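Local coordinates for TRAP-type C4-dicarboxylate:H+ symport system substrate-binding component DctP (PDB 4MX6), which probably serves as the periplasmic substrate-binding component of a TRAP transporter, capturing C4-dicarboxylates such as succinate for proton-coupled uptake, at residues L102-F115 and F130-M143. Sequence-based numbering, arbitrary orientation.
Sequences LSKFERYTKRLQVF and FQQGEAGQALLNSM
Met143 and Phe105 form a Met-aromatic contact at one end of a loop-on-helix packing in this solute-binding protein of the TRAP family, where residues 102-115 lie against helix 134-139, the end of helix 124-132 and the turn beyond. The Met143 side chain crosses that of Phe105 at about a right angle, Met143 SD lying 3.3 Å from Phe105 CD1 and 52° off the ring normal, and the bend at chi3 (-74°) brings CE along the same ring. Thr109 CG2 sits 3.6 Å from Met143 CG and also touches Ser142 OG. Because Thr109 OG1 points anti to its own N (chi1 -178°), it can accept from Arg111 N in an ST turn and still bind a water weakly linked to Ser142 O. A valine here would keep a methyl against Met143 but would probably leave Arg111 N and the water without their hydroxyl partner, undoing the ST turn. Leu112 and Leu139 run past each other in opposite directions, and Leu139 CD2 presses on Arg111 CB at 3.5 Å. Arg111 folds over the turn, one guanidinium face on Ser142 CB; no direct hydrogen bond joins the segments, but waters carry Arg111 to the carbonyls of Ala135, Ala138 and Ser142. At the other end the edge of Phe130 meets the face of Phe115 in an offset edge-to-face pair, planes at 75°, while Leu102 CD1 lies over the Phe115 ring centre. Gln131 CG rests against Phe115 CE1, its amide held by Asp245 and His155. Lys104, in the same loop, binds succinate and pairs with Asp83, so the packed segment also carries a ligand residue. On the turn, Ser142 OG donates in the carbonyl plane to a lone pair of Leu139 O, 2.8 Å away.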
ATOM      1  N   LEU A 102       3.918  -0.107  -1.991  1.00  5.75           N
ATOM      2  CA  LEU A 102       5.203   0.494  -2.305  1.00  5.81           C
ATOM      3  C   LEU A 102       6.256   0.170  -1.239  1.00  6.61           C
ATOM      4  O   LEU A 102       7.443   0.293  -1.520  1.00  7.50           O
ATOM      5  CB  LEU A 102       5.040   2.011  -2.500  1.00  6.43           C
ATOM      6  CG  LEU A 102       4.167   2.372  -3.710  1.00  6.67           C
ATOM      7  CD1 LEU A 102       3.684   3.796  -3.647  1.00  6.81           C
ATOM      8  CD2 LEU A 102       4.917   2.140  -5.013  1.00  7.80           C
ATOM      9  N   SER A 103       5.814  -0.204  -0.032  1.00  6.67           N
ATOM     10  CA  SER A 103       6.690  -0.556   1.074  1.00  7.16           C
ATOM     11  C   SER A 103       7.383  -1.903   0.917  1.00  7.42           C
ATOM     12  O   SER A 103       8.273  -2.227   1.697  1.00  9.52           O
ATOM     13  CB  SER A 103       5.877  -0.647   2.370  1.00  8.00           C
ATOM     14  OG  SER A 103       5.002   0.450   2.528  1.00  8.71           O
ATOM     15  N   LYS A 104       6.972  -2.704  -0.062  1.00  6.63           N
ATOM     16  CA  LYS A 104       7.333  -4.124  -0.083  1.00  7.22           C
ATOM     17  C   LYS A 104       8.336  -4.495  -1.174  1.00  7.63           C
ATOM     18  O   LYS A 104       8.426  -5.649  -1.581  1.00  9.03           O
ATOM     19  CB  LYS A 104       6.055  -4.988  -0.183  1.00  7.23           C
ATOM     20  CG  LYS A 104       5.179  -4.896   1.080  1.00  6.83           C
ATOM     21  CD  LYS A 104       3.853  -5.613   0.951  1.00  7.30           C
ATOM     22  CE  LYS A 104       3.001  -5.401   2.199  1.00  6.83           C
ATOM     23  NZ  LYS A 104       1.610  -5.899   2.035  1.00  6.96           N
ATOM     24  N   PHE A 105       9.101  -3.510  -1.640  1.00  8.13           N
ATOM     25  CA  PHE A 105      10.007  -3.702  -2.770  1.00  8.78           C
ATOM     26  C   PHE A 105      11.499  -3.675  -2.421  1.00  9.62           C
ATOM     27  O   PHE A 105      12.332  -3.693  -3.330  1.00 10.28           O
ATOM     28  CB  PHE A 105       9.708  -2.652  -3.840  1.00  8.41           C
ATOM     29  CG  PHE A 105       8.418  -2.896  -4.589  1.00  7.75           C
ATOM     30  CD1 PHE A 105       8.361  -3.840  -5.598  1.00  8.62           C
ATOM     31  CD2 PHE A 105       7.274  -2.169  -4.309  1.00  7.88           C
ATOM     32  CE1 PHE A 105       7.188  -4.059  -6.313  1.00  8.72           C
ATOM     33  CE2 PHE A 105       6.099  -2.393  -5.021  1.00  7.48           C
ATOM     34  CZ  PHE A 105       6.069  -3.325  -6.032  1.00  8.55           C
ATOM     35  N   GLU A 106      11.849  -3.652  -1.137  1.00 10.87           N
ATOM     36  CA  GLU A 106      13.243  -3.450  -0.728  1.00 12.53           C
ATOM     37  C   GLU A 106      14.225  -4.504  -1.234  1.00 14.06           C
ATOM     38  O   GLU A 106      15.422  -4.236  -1.325  1.00 15.37           O
ATOM     39  CB  GLU A 106      13.365  -3.316   0.798  1.00 14.01           C
ATOM     40  CG  GLU A 106      12.784  -2.001   1.298  1.00 15.70           C
ATOM     41  CD  GLU A 106      12.807  -1.824   2.820  1.00 17.23           C
ATOM     42  OE1 GLU A 106      13.141  -2.794   3.533  1.00 17.29           O
ATOM     43  OE2 GLU A 106      12.468  -0.704   3.304  1.00 18.57           O
ATOM     44  N   ARG A 107      13.753  -5.705  -1.532  1.00 14.06           N
ATOM     45  CA  ARG A 107      14.658  -6.709  -2.067  1.00 15.80           C
ATOM     46  C   ARG A 107      15.094  -6.386  -3.486  1.00 16.02           C
ATOM     47  O   ARG A 107      16.076  -6.941  -3.964  1.00 18.03           O
ATOM     48  CB  ARG A 107      14.038  -8.097  -2.053  1.00 19.76           C
ATOM     49  CG  ARG A 107      15.018  -9.127  -2.585  1.00 25.20           C
ATOM     50  CD  ARG A 107      14.552 -10.529  -2.358  1.00 29.79           C
ATOM     51  NE  ARG A 107      13.256 -10.740  -2.975  1.00 33.01           N
ATOM     52  CZ  ARG A 107      12.489 -11.800  -2.761  1.00 34.64           C
ATOM     53  NH1 ARG A 107      12.894 -12.753  -1.931  1.00 35.67           N
ATOM     54  NH2 ARG A 107      11.316 -11.899  -3.373  1.00 34.06           N
ATOM     55  N   TYR A 108      14.364  -5.500  -4.155  1.00 14.04           N
ATOM     56  CA  TYR A 108      14.603  -5.207  -5.571  1.00 13.27           C
ATOM     57  C   TYR A 108      15.107  -3.785  -5.837  1.00 13.35           C
ATOM     58  O   TYR A 108      15.813  -3.554  -6.814  1.00 14.46           O
ATOM     59  CB  TYR A 108      13.342  -5.517  -6.390  1.00 13.17           C
ATOM     60  CG  TYR A 108      12.961  -6.969  -6.284  1.00 13.78           C
ATOM     61  CD1 TYR A 108      13.598  -7.931  -7.054  1.00 14.73           C
ATOM     62  CD2 TYR A 108      11.989  -7.390  -5.395  1.00 13.80           C
ATOM     63  CE1 TYR A 108      13.273  -9.270  -6.937  1.00 15.80           C
ATOM     64  CE2 TYR A 108      11.658  -8.717  -5.272  1.00 14.54           C
ATOM     65  CZ  TYR A 108      12.297  -9.658  -6.047  1.00 15.80           C
ATOM     66  OH  TYR A 108      11.950 -10.992  -5.915  1.00 17.34           O
ATOM     67  N   THR A 109      14.745  -2.841  -4.972  1.00 12.63           N
ATOM     68  CA  THR A 109      15.272  -1.476  -5.043  1.00 12.43           C
ATOM     69  C   THR A 109      15.146  -0.833  -3.674  1.00 12.46           C
ATOM     70  O   THR A 109      14.277  -1.220  -2.902  1.00 13.12           O
ATOM     71  CB  THR A 109      14.529  -0.594  -6.086  1.00 12.09           C
ATOM     72  OG1 THR A 109      15.122   0.707  -6.128  1.00 13.11           O
ATOM     73  CG2 THR A 109      13.051  -0.431  -5.758  1.00 11.75           C
ATOM     74  N   LYS A 110      16.005   0.144  -3.382  1.00 13.12           N
ATOM     75  CA  LYS A 110      15.859   0.952  -2.175  1.00 14.11           C
ATOM     76  C   LYS A 110      15.193   2.294  -2.485  1.00 12.13           C
ATOM     77  O   LYS A 110      14.923   3.089  -1.589  1.00 12.46           O
ATOM     78  CB  LYS A 110      17.222   1.201  -1.533  1.00 16.88           C
ATOM     79  CG  LYS A 110      17.963  -0.060  -1.147  1.00 19.36           C
ATOM     80  CD  LYS A 110      17.242  -0.845  -0.067  1.00 21.17           C
ATOM     81  CE  LYS A 110      18.054  -2.072   0.300  1.00 23.63           C
ATOM     82  NZ  LYS A 110      17.750  -2.558   1.658  1.00 25.46           N
ATOM     83  N   ARG A 111      14.932   2.558  -3.757  1.00 11.60           N
ATOM     84  CA  ARG A 111      14.444   3.874  -4.150  1.00 12.09           C
ATOM     85  C   ARG A 111      12.999   4.142  -3.720  1.00 10.72           C
ATOM     86  O   ARG A 111      12.636   5.297  -3.437  1.00 11.45           O
ATOM     87  CB  ARG A 111      14.594   4.057  -5.658  1.00 13.08           C
ATOM     88  CG  ARG A 111      16.053   4.194  -6.098  1.00 14.46           C
ATOM     89  CD  ARG A 111      16.203   4.139  -7.617  1.00 15.13           C
ATOM     90  NE  ARG A 111      15.443   5.195  -8.280  1.00 15.15           N
ATOM     91  CZ  ARG A 111      15.237   5.265  -9.590  1.00 15.41           C
ATOM     92  NH1 ARG A 111      15.707   4.320 -10.384  1.00 15.50           N
ATOM     93  NH2 ARG A 111      14.522   6.261 -10.101  1.00 15.74           N
ATOM     94  N   LEU A 112      12.175   3.094  -3.639  1.00  8.40           N
ATOM     95  CA  LEU A 112      10.765   3.263  -3.290  1.00  8.09           C
ATOM     96  C   LEU A 112      10.551   3.542  -1.803  1.00  8.17           C
ATOM     97  O   LEU A 112       9.443   3.904  -1.402  1.00  8.14           O
ATOM     98  CB  LEU A 112       9.927   2.066  -3.764  1.00  8.27           C
ATOM     99  CG  LEU A 112       9.826   1.980  -5.293  1.00  8.76           C
ATOM    100  CD1 LEU A 112       9.290   0.634  -5.731  1.00 10.28           C
ATOM    101  CD2 LEU A 112       8.943   3.093  -5.830  1.00  9.17           C
ATOM    102  N   GLN A 113      11.617   3.410  -1.010  1.00  8.72           N
ATOM    103  CA  GLN A 113      11.570   3.706   0.418  1.00  9.05           C
ATOM    104  C   GLN A 113      11.062   5.111   0.705  1.00  8.51           C
ATOM    105  O   GLN A 113      10.523   5.372   1.778  1.00  8.50           O
ATOM    106  CB  GLN A 113      12.957   3.514   1.048  1.00 10.22           C
ATOM    107  CG  GLN A 113      13.340   2.064   1.165  1.00 11.03           C
ATOM    108  CD  GLN A 113      14.631   1.840   1.914  1.00 11.54           C
ATOM    109  OE1 GLN A 113      14.713   0.952   2.762  1.00 11.85           O
ATOM    110  NE2 GLN A 113      15.655   2.628   1.607  1.00 13.37           N
ATOM    111  N   VAL A 114      11.259   6.034  -0.238  1.00  8.48           N
ATOM    112  CA  VAL A 114      10.766   7.392  -0.073  1.00  9.00           C
ATOM    113  C   VAL A 114       9.279   7.414   0.304  1.00  8.28           C
ATOM    114  O   VAL A 114       8.858   8.228   1.122  1.00  8.25           O
ATOM    115  CB  VAL A 114      11.051   8.252  -1.324  1.00 10.49           C
ATOM    116  CG1 VAL A 114      10.322   7.737  -2.558  1.00 11.01           C
ATOM    117  CG2 VAL A 114      10.704   9.717  -1.043  1.00 12.40           C
ATOM    118  N   PHE A 115       8.496   6.516  -0.282  1.00  7.61           N
ATOM    119  CA  PHE A 115       7.064   6.510  -0.044  1.00  7.40           C
ATOM    120  C   PHE A 115       6.674   6.178   1.395  1.00  7.73           C
ATOM    121  O   PHE A 115       5.562   6.494   1.812  1.00  8.79           O
ATOM    122  CB  PHE A 115       6.374   5.544  -1.007  1.00  7.27           C
ATOM    123  CG  PHE A 115       6.212   6.082  -2.403  1.00  7.56           C
ATOM    124  CD1 PHE A 115       5.263   7.060  -2.675  1.00  7.56           C
ATOM    125  CD2 PHE A 115       6.980   5.581  -3.450  1.00  7.90           C
ATOM    126  CE1 PHE A 115       5.094   7.530  -3.959  1.00  7.52           C
ATOM    127  CE2 PHE A 115       6.809   6.052  -4.739  1.00  8.14           C
ATOM    128  CZ  PHE A 115       5.863   7.029  -4.992  1.00  8.34           C
ATOM    129  N   PHE A 130       3.327  13.807  -6.693  1.00  8.19           N
ATOM    130  CA  PHE A 130       4.673  13.239  -6.697  1.00  8.28           C
ATOM    131  C   PHE A 130       4.756  12.053  -7.667  1.00  7.71           C
ATOM    132  O   PHE A 130       5.673  11.955  -8.471  1.00  8.67           O
ATOM    133  CB  PHE A 130       5.097  12.821  -5.298  1.00  8.21           C
ATOM    134  CG  PHE A 130       6.438  12.155  -5.257  1.00  8.02           C
ATOM    135  CD1 PHE A 130       7.604  12.889  -5.386  1.00  8.45           C
ATOM    136  CD2 PHE A 130       6.538  10.783  -5.111  1.00  8.59           C
ATOM    137  CE1 PHE A 130       8.843  12.258  -5.343  1.00  9.36           C
ATOM    138  CE2 PHE A 130       7.769  10.152  -5.088  1.00  9.12           C
ATOM    139  CZ  PHE A 130       8.923  10.888  -5.196  1.00  9.85           C
ATOM    140  N   GLN A 131       3.778  11.159  -7.601  1.00  7.12           N
ATOM    141  CA  GLN A 131       3.750   9.996  -8.484  1.00  7.29           C
ATOM    142  C   GLN A 131       3.730  10.359  -9.963  1.00  7.43           C
ATOM    143  O   GLN A 131       4.347   9.675 -10.774  1.00  8.05           O
ATOM    144  CB  GLN A 131       2.547   9.116  -8.164  1.00  6.76           C
ATOM    145  CG  GLN A 131       2.750   8.294  -6.891  1.00  7.15           C
ATOM    146  CD  GLN A 131       1.472   7.647  -6.392  1.00  6.87           C
ATOM    147  OE1 GLN A 131       0.367   7.942  -6.863  1.00  7.82           O
ATOM    148  NE2 GLN A 131       1.609   6.772  -5.413  1.00  6.79           N
ATOM    149  N   GLN A 132       2.993  11.414 -10.314  1.00  7.80           N
ATOM    150  CA  GLN A 132       2.828  11.818 -11.709  1.00  8.39           C
ATOM    151  C   GLN A 132       3.947  12.730 -12.203  1.00  9.27           C
ATOM    152  O   GLN A 132       4.064  12.959 -13.406  1.00 10.28           O
ATOM    153  CB  GLN A 132       1.466  12.490 -11.910  1.00  9.47           C
ATOM    154  CG  GLN A 132       0.293  11.526 -11.700  1.00 11.55           C
ATOM    155  CD  GLN A 132       0.399  10.290 -12.578  1.00 14.26           C
ATOM    156  OE1 GLN A 132       0.527  10.401 -13.780  1.00 15.92           O
ATOM    157  NE2 GLN A 132       0.352   9.109 -11.975  1.00 14.82           N
ATOM    158  N   GLY A 133       4.756  13.249 -11.285  1.00  8.79           N
ATOM    159  CA  GLY A 133       5.922  14.043 -11.642  1.00  8.92           C
ATOM    160  C   GLY A 133       7.070  13.175 -12.117  1.00  8.80           C
ATOM    161  O   GLY A 133       6.994  11.953 -12.153  1.00  9.42           O
ATOM    162  N   GLU A 134       8.168  13.829 -12.467  1.00  8.58           N
ATOM    163  CA  GLU A 134       9.271  13.145 -13.104  1.00 10.34           C
ATOM    164  C   GLU A 134       9.916  12.111 -12.179  1.00  9.97           C
ATOM    165  O   GLU A 134      10.253  11.001 -12.624  1.00 10.30           O
ATOM    166  CB  GLU A 134      10.303  14.167 -13.565  1.00 13.08           C
ATOM    167  CG  GLU A 134      11.488  13.565 -14.274  1.00 16.57           C
ATOM    168  CD  GLU A 134      11.118  12.831 -15.557  1.00 19.28           C
ATOM    169  OE1 GLU A 134      10.064  13.129 -16.174  1.00 19.39           O
ATOM    170  OE2 GLU A 134      11.895  11.935 -15.941  1.00 21.06           O
ATOM    171  N   ALA A 135      10.100  12.457 -10.907  1.00  9.85           N
ATOM    172  CA  ALA A 135      10.714  11.512  -9.982  1.00  9.91           C
ATOM    173  C   ALA A 135       9.822  10.289  -9.781  1.00  9.68           C
ATOM    174  O   ALA A 135      10.300   9.165  -9.733  1.00 10.20           O
ATOM    175  CB  ALA A 135      11.014  12.175  -8.636  1.00 11.69           C
ATOM    176  N   GLY A 136       8.526  10.523  -9.651  1.00  9.49           N
ATOM    177  CA  GLY A 136       7.574   9.441  -9.480  1.00  9.29           C
ATOM    178  C   GLY A 136       7.491   8.546 -10.701  1.00  9.05           C
ATOM    179  O   GLY A 136       7.406   7.320 -10.590  1.00  9.48           O
ATOM    180  N   GLN A 137       7.507   9.151 -11.879  1.00  9.03           N
ATOM    181  CA  GLN A 137       7.410   8.351 -13.090  1.00  8.79           C
ATOM    182  C   GLN A 137       8.664   7.509 -13.270  1.00  9.10           C
ATOM    183  O   GLN A 137       8.595   6.348 -13.665  1.00 10.54           O
ATOM    184  CB  GLN A 137       7.129   9.235 -14.310  1.00  9.75           C
ATOM    185  CG  GLN A 137       5.728   9.818 -14.294  1.00 10.76           C
ATOM    186  CD  GLN A 137       4.683   8.736 -14.446  1.00 11.15           C
ATOM    187  OE1 GLN A 137       4.543   8.147 -15.521  1.00 12.61           O
ATOM    188  NE2 GLN A 137       3.956   8.452 -13.378  1.00 10.62           N
ATOM    189  N   ALA A 138       9.823   8.085 -12.967  1.00  9.53           N
ATOM    190  CA  ALA A 138      11.069   7.340 -13.078  1.00 10.33           C
ATOM    191  C   ALA A 138      11.074   6.125 -12.136  1.00  9.44           C
ATOM    192  O   ALA A 138      11.626   5.086 -12.472  1.00 10.05           O
ATOM    193  CB  ALA A 138      12.261   8.241 -12.811  1.00 10.98           C
ATOM    194  N   LEU A 139      10.447   6.254 -10.974  1.00  9.46           N
ATOM    195  CA  LEU A 139      10.413   5.165 -10.010  1.00  9.55           C
ATOM    196  C   LEU A 139       9.677   3.928 -10.551  1.00  9.09           C
ATOM    197  O   LEU A 139       9.932   2.818 -10.097  1.00  9.48           O
ATOM    198  CB  LEU A 139       9.807   5.643  -8.683  1.00  9.83           C
ATOM    199  CG  LEU A 139      10.759   6.471  -7.811  1.00 10.22           C
ATOM    200  CD1 LEU A 139      10.033   7.194  -6.719  1.00 10.66           C
ATOM    201  CD2 LEU A 139      11.832   5.594  -7.191  1.00 10.63           C
ATOM    202  N   LEU A 140       8.794   4.110 -11.529  1.00  9.56           N
ATOM    203  CA  LEU A 140       8.109   2.963 -12.134  1.00  9.45           C
ATOM    204  C   LEU A 140       9.097   2.022 -12.825  1.00  9.29           C
ATOM    205  O   LEU A 140       8.800   0.831 -13.013  1.00 10.43           O
ATOM    206  CB  LEU A 140       7.038   3.408 -13.135  1.00  9.65           C
ATOM    207  CG  LEU A 140       5.804   4.068 -12.521  1.00  9.69           C
ATOM    208  CD1 LEU A 140       4.957   4.757 -13.569  1.00 11.11           C
ATOM    209  CD2 LEU A 140       4.973   3.043 -11.766  1.00  9.69           C
ATOM    210  N   ASN A 141      10.255   2.558 -13.216  1.00 10.27           N
ATOM    211  CA  ASN A 141      11.268   1.767 -13.912  1.00 10.81           C
ATOM    212  C   ASN A 141      12.438   1.378 -13.016  1.00 10.15           C
ATOM    213  O   ASN A 141      13.436   0.864 -13.507  1.00 11.55           O
ATOM    214  CB  ASN A 141      11.789   2.527 -15.136  1.00 12.65           C
ATOM    215  CG  ASN A 141      10.706   2.792 -16.150  1.00 16.37           C
ATOM    216  OD1 ASN A 141       9.790   1.984 -16.313  1.00 17.98           O
ATOM    217  ND2 ASN A 141      10.797   3.922 -16.842  1.00 18.29           N
ATOM    218  N   SER A 142      12.303   1.585 -11.711  1.00  9.83           N
ATOM    219  CA  SER A 142      13.408   1.396 -10.781  1.00 10.63           C
ATOM    220  C   SER A 142      13.849  -0.055 -10.615  1.00 11.16           C
ATOM    221  O   SER A 142      14.930  -0.309 -10.076  1.00 12.37           O
ATOM    222  CB  SER A 142      13.056   1.996  -9.416  1.00 10.76           C
ATOM    223  OG  SER A 142      11.929   1.369  -8.820  1.00 10.97           O
ATOM    224  N   MET A 143      13.030  -1.003 -11.075  1.00 10.82           N
ATOM    225  CA  MET A 143      13.336  -2.422 -10.912  1.00 10.89           C
ATOM    226  C   MET A 143      13.431  -3.159 -12.249  1.00 11.71           C
ATOM    227  O   MET A 143      13.501  -4.386 -12.288  1.00 11.73           O
ATOM    228  CB  MET A 143      12.259  -3.071 -10.030  1.00 10.32           C
ATOM    229  CG  MET A 143      12.210  -2.497  -8.628  1.00 10.35           C
ATOM    230  SD  MET A 143      10.769  -3.000  -7.680  1.00 10.36           S
ATOM    231  CE  MET A 143       9.509  -2.002  -8.470  1.00 10.00           C
TER
HETATM  232  O   HOH W   1      17.228   0.562  -7.749  1.00 25.85           O
HETATM  233  O   HOH W   2      13.081   8.912  -9.091  1.00 15.70           O
HETATM  234  O   HOH W   3      14.308   4.359 -12.881  1.00 19.72           O
HETATM  235  O   HOH W   4      16.959   1.747 -10.059  1.00 23.86           O